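Local coordinates for protein JSC1_58120g3 ([Leptolyngbya] sp. JSC-1, PDB 6XHH) that probably senses far-red light as a cyanobacteriochrome GAF domain that carries a covalently bound linear tetrapyrrole chromophore, at residues 86-98 with 104-118. Numbering follows the deposited sequence.
Sequences PFVVDDIYLGETI and FNLQKPKRPLTDCHI. With M1V (mesobiliverdin IX(alpha)), chain C; EDO (1,2-ethanediol), chain H; EDO (1,2-ethanediol), chain D.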
loop_
_atom_site.group_PDB
_atom_site.type_symbol
_atom_site.label_atom_id
_atom_site.label_comp_id
_atom_site.label_asym_id
_atom_site.label_seq_id
_atom_site.Cartn_x
_atom_site.Cartn_y
_atom_site.Cartn_z
ATOM N N PRO A 86 7.605 5.417 2.500
ATOM C CA PRO A 86 6.902 4.668 1.455
ATOM C C PRO A 86 7.883 3.925 0.561
ATOM O O PRO A 86 9.091 4.180 0.556
ATOM C CB PRO A 86 6.179 5.761 0.665
ATOM C CG PRO A 86 7.095 6.922 0.760
ATOM C CD PRO A 86 7.726 6.843 2.153
ATOM N N PHE A 87 7.325 3.005 -0.225
ATOM C CA PHE A 87 8.034 2.276 -1.268
ATOM C C PHE A 87 7.307 2.522 -2.584
ATOM O O PHE A 87 6.146 2.130 -2.734
ATOM C CB PHE A 87 8.086 0.788 -0.929
ATOM C CG PHE A 87 8.993 -0.015 -1.815
ATOM C CD1 PHE A 87 10.350 0.235 -1.840
ATOM C CD2 PHE A 87 8.484 -1.025 -2.610
ATOM C CE1 PHE A 87 11.190 -0.498 -2.646
ATOM C CE2 PHE A 87 9.326 -1.759 -3.418
ATOM C CZ PHE A 87 10.675 -1.508 -3.435
ATOM N N VAL A 88 7.985 3.162 -3.531
ATOM C CA VAL A 88 7.357 3.744 -4.717
ATOM C C VAL A 88 8.065 3.209 -5.953
ATOM O O VAL A 88 9.238 3.515 -6.168
ATOM C CB VAL A 88 7.416 5.276 -4.696
ATOM C CG1 VAL A 88 6.675 5.850 -5.892
ATOM C CG2 VAL A 88 6.867 5.825 -3.363
ATOM N N VAL A 89 7.365 2.414 -6.759
ATOM C CA VAL A 89 7.969 1.730 -7.913
ATOM C C VAL A 89 7.066 1.895 -9.135
ATOM O O VAL A 89 6.043 1.208 -9.261
ATOM C CB VAL A 89 8.223 0.252 -7.615
ATOM C CG1 VAL A 89 8.845 -0.435 -8.840
ATOM C CG2 VAL A 89 9.116 0.115 -6.380
ATOM N N ASP A 90 7.448 2.791 -10.054
ATOM C CA ASP A 90 6.681 2.954 -11.289
ATOM C C ASP A 90 6.632 1.653 -12.082
ATOM O O ASP A 90 5.591 1.288 -12.635
ATOM C CB ASP A 90 7.297 4.036 -12.173
ATOM C CG ASP A 90 7.121 5.427 -11.624
ATOM O OD1 ASP A 90 6.637 5.560 -10.485
ATOM O OD2 ASP A 90 7.438 6.385 -12.361
ATOM N N ASP A 91 7.764 0.963 -12.163
ATOM C CA ASP A 91 7.965 -0.167 -13.063
ATOM C C ASP A 91 8.843 -1.158 -12.306
ATOM O O ASP A 91 9.997 -0.842 -12.026
ATOM C CB ASP A 91 8.641 0.318 -14.349
ATOM C CG ASP A 91 8.843 -0.775 -15.387
ATOM O OD1 ASP A 91 8.931 -1.956 -15.026
ATOM O OD2 ASP A 91 8.945 -0.418 -16.574
ATOM N N ILE A 92 8.314 -2.340 -11.967
ATOM C CA ILE A 92 9.071 -3.275 -11.136
ATOM C C ILE A 92 10.377 -3.718 -11.788
ATOM O O ILE A 92 11.262 -4.249 -11.103
ATOM C CB ILE A 92 8.229 -4.516 -10.751
ATOM C CG1 ILE A 92 7.901 -5.383 -11.974
ATOM C CG2 ILE A 92 6.989 -4.105 -9.954
ATOM C CD1 ILE A 92 7.349 -6.765 -11.575
ATOM N N TYR A 93 10.527 -3.522 -13.092
ATOM C CA TYR A 93 11.754 -3.918 -13.767
ATOM C C TYR A 93 12.777 -2.802 -13.830
ATOM O O TYR A 93 13.908 -3.047 -14.269
ATOM C CB TYR A 93 11.438 -4.416 -15.178
ATOM C CG TYR A 93 10.459 -5.563 -15.165
ATOM C CD1 TYR A 93 10.757 -6.754 -14.506
ATOM C CD2 TYR A 93 9.220 -5.450 -15.774
ATOM C CE1 TYR A 93 9.856 -7.814 -14.484
ATOM C CE2 TYR A 93 8.321 -6.498 -15.749
ATOM C CZ TYR A 93 8.644 -7.670 -15.100
ATOM O OH TYR A 93 7.748 -8.713 -15.088
ATOM N N LEU A 94 12.411 -1.591 -13.413
ATOM C CA LEU A 94 13.330 -0.464 -13.440
ATOM C C LEU A 94 13.702 0.054 -12.061
ATOM O O LEU A 94 14.836 0.493 -11.875
ATOM C CB LEU A 94 12.748 0.686 -14.274
ATOM C CG LEU A 94 12.504 0.348 -15.750
ATOM C CD1 LEU A 94 11.892 1.520 -16.483
ATOM C CD2 LEU A 94 13.806 -0.061 -16.420
ATOM N N GLY A 95 12.808 0.025 -11.089
ATOM C CA GLY A 95 13.213 0.196 -9.709
ATOM C C GLY A 95 12.490 1.335 -9.014
ATOM O O GLY A 95 11.598 1.975 -9.561
ATOM N N GLU A 96 12.906 1.570 -7.776
ATOM C CA GLU A 96 12.183 2.456 -6.873
ATOM C C GLU A 96 12.599 3.915 -7.040
ATOM O O GLU A 96 13.748 4.231 -7.361
ATOM C CB GLU A 96 12.385 2.032 -5.419
ATOM C CG GLU A 96 13.808 2.209 -4.909
ATOM C CD GLU A 96 13.893 2.238 -3.380
ATOM O OE1 GLU A 96 13.177 3.026 -2.741
ATOM O OE2 GLU A 96 14.672 1.452 -2.815
ATOM N N THR A 97 11.626 4.801 -6.828
ATOM C CA THR A 97 11.863 6.232 -6.720
ATOM C C THR A 97 12.393 6.554 -5.328
ATOM O O THR A 97 11.774 6.183 -4.325
ATOM C CB THR A 97 10.555 6.992 -6.964
ATOM O OG1 THR A 97 10.042 6.661 -8.260
ATOM C CG2 THR A 97 10.788 8.492 -6.868
ATOM N N ILE A 98 13.530 7.248 -5.257
ATOM C CA ILE A 98 14.130 7.506 -3.949
ATOM C C ILE A 98 13.320 8.560 -3.205
ATOM O O ILE A 98 13.007 9.631 -3.747
ATOM C CB ILE A 98 15.603 7.915 -4.087
ATOM C CG1 ILE A 98 16.381 6.823 -4.843
ATOM C CG2 ILE A 98 16.199 8.100 -2.709
ATOM C CD1 ILE A 98 16.322 5.458 -4.191
ATOM N N PHE A 104 10.257 13.047 -3.178
ATOM C CA PHE A 104 11.164 12.399 -4.119
ATOM C C PHE A 104 12.499 13.133 -4.142
ATOM O O PHE A 104 12.547 14.368 -4.093
ATOM C CB PHE A 104 10.590 12.393 -5.544
ATOM C CG PHE A 104 9.354 11.541 -5.733
ATOM C CD1 PHE A 104 8.892 10.694 -4.744
ATOM C CD2 PHE A 104 8.653 11.610 -6.930
ATOM C CE1 PHE A 104 7.740 9.922 -4.952
ATOM C CE2 PHE A 104 7.521 10.839 -7.147
ATOM C CZ PHE A 104 7.058 10.010 -6.147
ATOM N N ASN A 105 13.586 12.372 -4.237
ATOM C CA ASN A 105 14.889 12.937 -4.589
ATOM C C ASN A 105 15.022 12.818 -6.100
ATOM O O ASN A 105 15.325 11.745 -6.631
ATOM C CB ASN A 105 16.018 12.225 -3.855
ATOM C CG ASN A 105 17.392 12.818 -4.169
ATOM O OD1 ASN A 105 17.608 13.385 -5.246
ATOM N ND2 ASN A 105 18.328 12.679 -3.232
ATOM N N LEU A 106 14.761 13.920 -6.804
ATOM C CA LEU A 106 14.757 13.877 -8.261
ATOM C C LEU A 106 16.157 13.763 -8.848
ATOM O O LEU A 106 16.291 13.438 -10.033
ATOM C CB LEU A 106 14.050 15.113 -8.816
ATOM C CG LEU A 106 12.553 15.187 -8.513
ATOM C CD1 LEU A 106 12.057 16.627 -8.547
ATOM C CD2 LEU A 106 11.762 14.313 -9.479
ATOM N N GLN A 107 17.197 14.001 -8.043
ATOM C CA GLN A 107 18.580 13.893 -8.497
ATOM C C GLN A 107 19.071 12.455 -8.552
ATOM O O GLN A 107 20.091 12.187 -9.194
ATOM C CB GLN A 107 19.509 14.691 -7.571
ATOM C CG GLN A 107 19.635 16.177 -7.881
ATOM C CD GLN A 107 18.324 16.926 -7.728
ATOM O OE1 GLN A 107 17.710 17.331 -8.716
ATOM N NE2 GLN A 107 17.886 17.114 -6.484
ATOM N N LYS A 108 18.381 11.528 -7.891
ATOM C CA LYS A 108 18.891 10.165 -7.830
ATOM C C LYS A 108 18.231 9.283 -8.879
ATOM O O LYS A 108 17.023 9.390 -9.107
ATOM C CB LYS A 108 18.644 9.562 -6.448
ATOM C CG LYS A 108 19.514 10.168 -5.354
ATOM C CD LYS A 108 19.404 9.385 -4.051
ATOM C CE LYS A 108 20.484 9.818 -3.068
ATOM N NZ LYS A 108 20.526 8.999 -1.818
ATOM N N PRO A 109 18.983 8.398 -9.523
ATOM C CA PRO A 109 18.357 7.428 -10.424
ATOM C C PRO A 109 17.514 6.434 -9.640
ATOM O O PRO A 109 17.680 6.253 -8.434
ATOM C CB PRO A 109 19.551 6.738 -11.096
ATOM C CG PRO A 109 20.682 6.903 -10.104
ATOM C CD PRO A 109 20.447 8.231 -9.442
ATOM N N LYS A 110 16.592 5.791 -10.350
ATOM C CA LYS A 110 15.802 4.728 -9.740
ATOM C C LYS A 110 16.713 3.592 -9.282
ATOM O O LYS A 110 17.761 3.328 -9.878
ATOM C CB LYS A 110 14.747 4.200 -10.719
ATOM C CG LYS A 110 13.841 5.273 -11.375
ATOM C CD LYS A 110 12.997 6.026 -10.372
ATOM C CE LYS A 110 11.993 6.955 -11.076
ATOM N NZ LYS A 110 10.802 6.270 -11.661
ATOM N N ARG A 111 16.317 2.930 -8.195
ATOM C CA ARG A 111 17.116 1.860 -7.611
ATOM C C ARG A 111 16.501 0.507 -7.945
ATOM O O ARG A 111 15.422 0.193 -7.435
ATOM C CB ARG A 111 17.217 2.034 -6.097
ATOM C CG ARG A 111 18.140 1.048 -5.423
ATOM C CD ARG A 111 18.173 1.295 -3.917
ATOM N NE ARG A 111 19.455 0.921 -3.333
ATOM C CZ ARG A 111 19.711 -0.257 -2.777
ATOM N NH1 ARG A 111 18.773 -1.193 -2.725
ATOM N NH2 ARG A 111 20.912 -0.501 -2.269
ATOM N N PRO A 112 17.156 -0.323 -8.755
ATOM C CA PRO A 112 16.562 -1.606 -9.153
ATOM C C PRO A 112 16.289 -2.517 -7.969
ATOM O O PRO A 112 17.018 -2.531 -6.979
ATOM C CB PRO A 112 17.620 -2.206 -10.090
ATOM C CG PRO A 112 18.325 -1.013 -10.656
ATOM C CD PRO A 112 18.384 -0.026 -9.513
ATOM N N LEU A 113 15.211 -3.293 -8.090
ATOM C CA LEU A 113 14.813 -4.249 -7.064
ATOM C C LEU A 113 15.583 -5.557 -7.212
ATOM O O LEU A 113 16.029 -5.919 -8.300
ATOM C CB LEU A 113 13.310 -4.542 -7.160
ATOM C CG LEU A 113 12.305 -3.548 -6.571
ATOM C CD1 LEU A 113 12.464 -2.130 -7.089
ATOM C CD2 LEU A 113 10.905 -4.056 -6.865
ATOM N N THR A 114 15.737 -6.263 -6.095
ATOM C CA THR A 114 16.336 -7.593 -6.096
ATOM C C THR A 114 15.436 -8.567 -6.850
ATOM O O THR A 114 14.215 -8.449 -6.810
ATOM C CB THR A 114 16.534 -8.048 -4.645
ATOM O OG1 THR A 114 17.510 -7.206 -4.007
ATOM C CG2 THR A 114 16.956 -9.504 -4.558
ATOM N N ASP A 115 16.038 -9.547 -7.539
ATOM C CA ASP A 115 15.241 -10.342 -8.473
ATOM C C ASP A 115 14.170 -11.170 -7.766
ATOM O O ASP A 115 13.081 -11.366 -8.314
ATOM C CB ASP A 115 16.126 -11.243 -9.336
ATOM C CG ASP A 115 15.371 -11.799 -10.537
ATOM O OD1 ASP A 115 14.531 -11.058 -11.092
ATOM O OD2 ASP A 115 15.597 -12.968 -10.918
ATOM N N CYS A 116 14.451 -11.688 -6.560
ATOM C CA CYS A 116 13.425 -12.479 -5.872
ATOM C C CYS A 116 12.265 -11.619 -5.387
ATOM O O CYS A 116 11.130 -12.115 -5.281
ATOM C CB CYS A 116 14.018 -13.287 -4.705
ATOM S SG CYS A 116 14.826 -12.453 -3.344
ATOM N N HIS A 117 12.528 -10.337 -5.098
ATOM C CA HIS A 117 11.456 -9.381 -4.851
ATOM C C HIS A 117 10.615 -9.186 -6.107
ATOM O O HIS A 117 9.378 -9.283 -6.068
ATOM C CB HIS A 117 12.076 -8.065 -4.372
ATOM C CG HIS A 117 11.086 -7.031 -3.922
ATOM N ND1 HIS A 117 11.483 -5.808 -3.428
ATOM C CD2 HIS A 117 9.729 -7.025 -3.890
ATOM C CE1 HIS A 117 10.417 -5.089 -3.108
ATOM N NE2 HIS A 117 9.341 -5.807 -3.371
ATOM N N ILE A 118 11.280 -8.972 -7.249
ATOM C CA ILE A 118 10.568 -8.860 -8.522
ATOM C C ILE A 118 9.730 -10.107 -8.783
ATOM O O ILE A 118 8.580 -10.019 -9.219
ATOM C CB ILE A 118 11.562 -8.599 -9.668
ATOM C CG1 ILE A 118 12.143 -7.192 -9.533
ATOM C CG2 ILE A 118 10.862 -8.723 -11.021
ATOM C CD1 ILE A 118 13.294 -6.930 -10.489
HETATM O OA M1V C . 9.190 -12.424 -1.264
HETATM C C1A M1V C . 10.391 -12.206 -1.319
HETATM N NA M1V C . 10.947 -11.006 -1.112
HETATM C C2A M1V C . 11.388 -13.164 -1.593
HETATM C CMA M1V C . 11.156 -14.629 -1.882
HETATM C C3A M1V C . 12.622 -12.520 -1.558
HETATM C CAA M1V C . 13.958 -13.117 -1.794
HETATM C CBA M1V C . 14.868 -13.008 -0.569
HETATM C C4A M1V C . 12.335 -11.102 -1.247
HETATM C CHA M1V C . 13.290 -10.132 -1.104
HETATM C C1B M1V C . 13.162 -8.706 -0.790
HETATM C C2B M1V C . 14.297 -7.853 -0.753
HETATM C CMB M1V C . 15.721 -8.264 -1.039
HETATM C C3B M1V C . 13.859 -6.604 -0.432
HETATM C CAB M1V C . 14.714 -5.358 -0.286
HETATM C CBB M1V C . 14.492 -4.421 -1.485
HETATM C CGB M1V C . 15.064 -5.028 -2.748
HETATM O O2B M1V C . 16.306 -5.156 -2.872
HETATM O O1B M1V C . 14.324 -5.408 -3.682
HETATM N NB M1V C . 12.074 -7.981 -0.487
HETATM C C4B M1V C . 12.446 -6.702 -0.260
HETATM C CHB M1V C . 11.669 -5.588 0.092
HETATM C C1C M1V C . 10.282 -5.382 0.122
HETATM C C2C M1V C . 9.715 -4.102 0.199
HETATM C CAC M1V C . 10.501 -2.817 0.340
HETATM C CBC M1V C . 10.816 -2.752 1.861
HETATM C CGC M1V C . 11.957 -1.827 2.258
HETATM O O2C M1V C . 12.560 -1.148 1.396
HETATM O O1C M1V C . 12.322 -1.736 3.457
HETATM C C3C M1V C . 8.332 -4.267 0.209
HETATM C CMC M1V C . 7.333 -3.145 0.284
HETATM N NC M1V C . 9.266 -6.309 0.057
HETATM C C4C M1V C . 8.064 -5.648 0.105
HETATM C CHC M1V C . 6.853 -6.398 0.083
HETATM C C1D M1V C . 5.549 -5.989 -0.058
HETATM C C2D M1V C . 4.435 -6.509 0.657
HETATM C CMD M1V C . 4.498 -7.562 1.737
HETATM N ND M1V C . 5.077 -5.054 -0.969
HETATM C C4D M1V C . 3.739 -4.957 -0.820
HETATM O OD M1V C . 3.039 -4.203 -1.497
HETATM C C3D M1V C . 3.324 -5.867 0.206
HETATM C CAD M1V C . 1.919 -6.070 0.713
HETATM C CBD M1V C . 1.136 -6.884 -0.293
HETATM C C1 EDO H . 20.970 4.307 -5.829
HETATM O O1 EDO H . 21.127 4.932 -4.551
HETATM C C2 EDO H . 19.666 4.805 -6.432
HETATM O O2 EDO H . 19.830 6.127 -6.944
HETATM C C1 EDO D . 21.336 -8.077 -3.480
HETATM O O1 EDO D . 20.089 -7.519 -3.048
HETATM C C2 EDO D . 21.071 -9.252 -4.418
HETATM O O2 EDO D . 20.775 -8.762 -5.733
HETATM O O HOH W 1 9.893 4.333 -9.630
HETATM O O HOH W 2 9.789 8.594 -12.770
HETATM O O HOH W 3 13.871 -3.103 -10.710
HETATM O O HOH W 4 14.950 7.923 -7.655
#
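Glu96 and Arg111 exchange both backbone hydrogen bonds, the single antiparallel bridge joining 86-98 to 104-118 in this bilin-binding GAF domain. Glu96 N donates to Arg111 O at 2.9 Å with an N-H...O angle of 162°, and Arg111 N returns the bond to Glu96 O at 3.0 Å. Further along, Asn105 N binds Ile98 O at 2.8 Å, nearly straight at 169°.

Water carries much of the remaining polar pairing. One molecule has four partners: it accepts from Asp90 N and Lys110 NZ and donates to Gly95 O and Thr97 OG1. Lys110, bent at chi2 (-63°) and chi4, brings its NZ to this water and to 3.4 Å from Asp90 OD2, a long salt bridge; the same carboxylate oxygen also has His154. Another water links Leu113 N to Ile92 O. Glu96 OE1, in contrast, forms a salt bridge with Arg80.

Thr97 CG2 sits over the face of the Phe104 ring, 3.6 Å from its centroid, a CH-pi contact. At the chromophore end, M1V NC lies over one face of the His117 ring, offset toward the rim, and Leu113 CD2 over the centre of the opposite face. Thr114 N and His117 ND1 both donate to propionate oxygen O1B of M1V, and Thr114 OG1 donates to M1V O2B at 2.6 Å. Cys116 SG completes the attachment through a 1.9 Å covalent bond to M1V CAA.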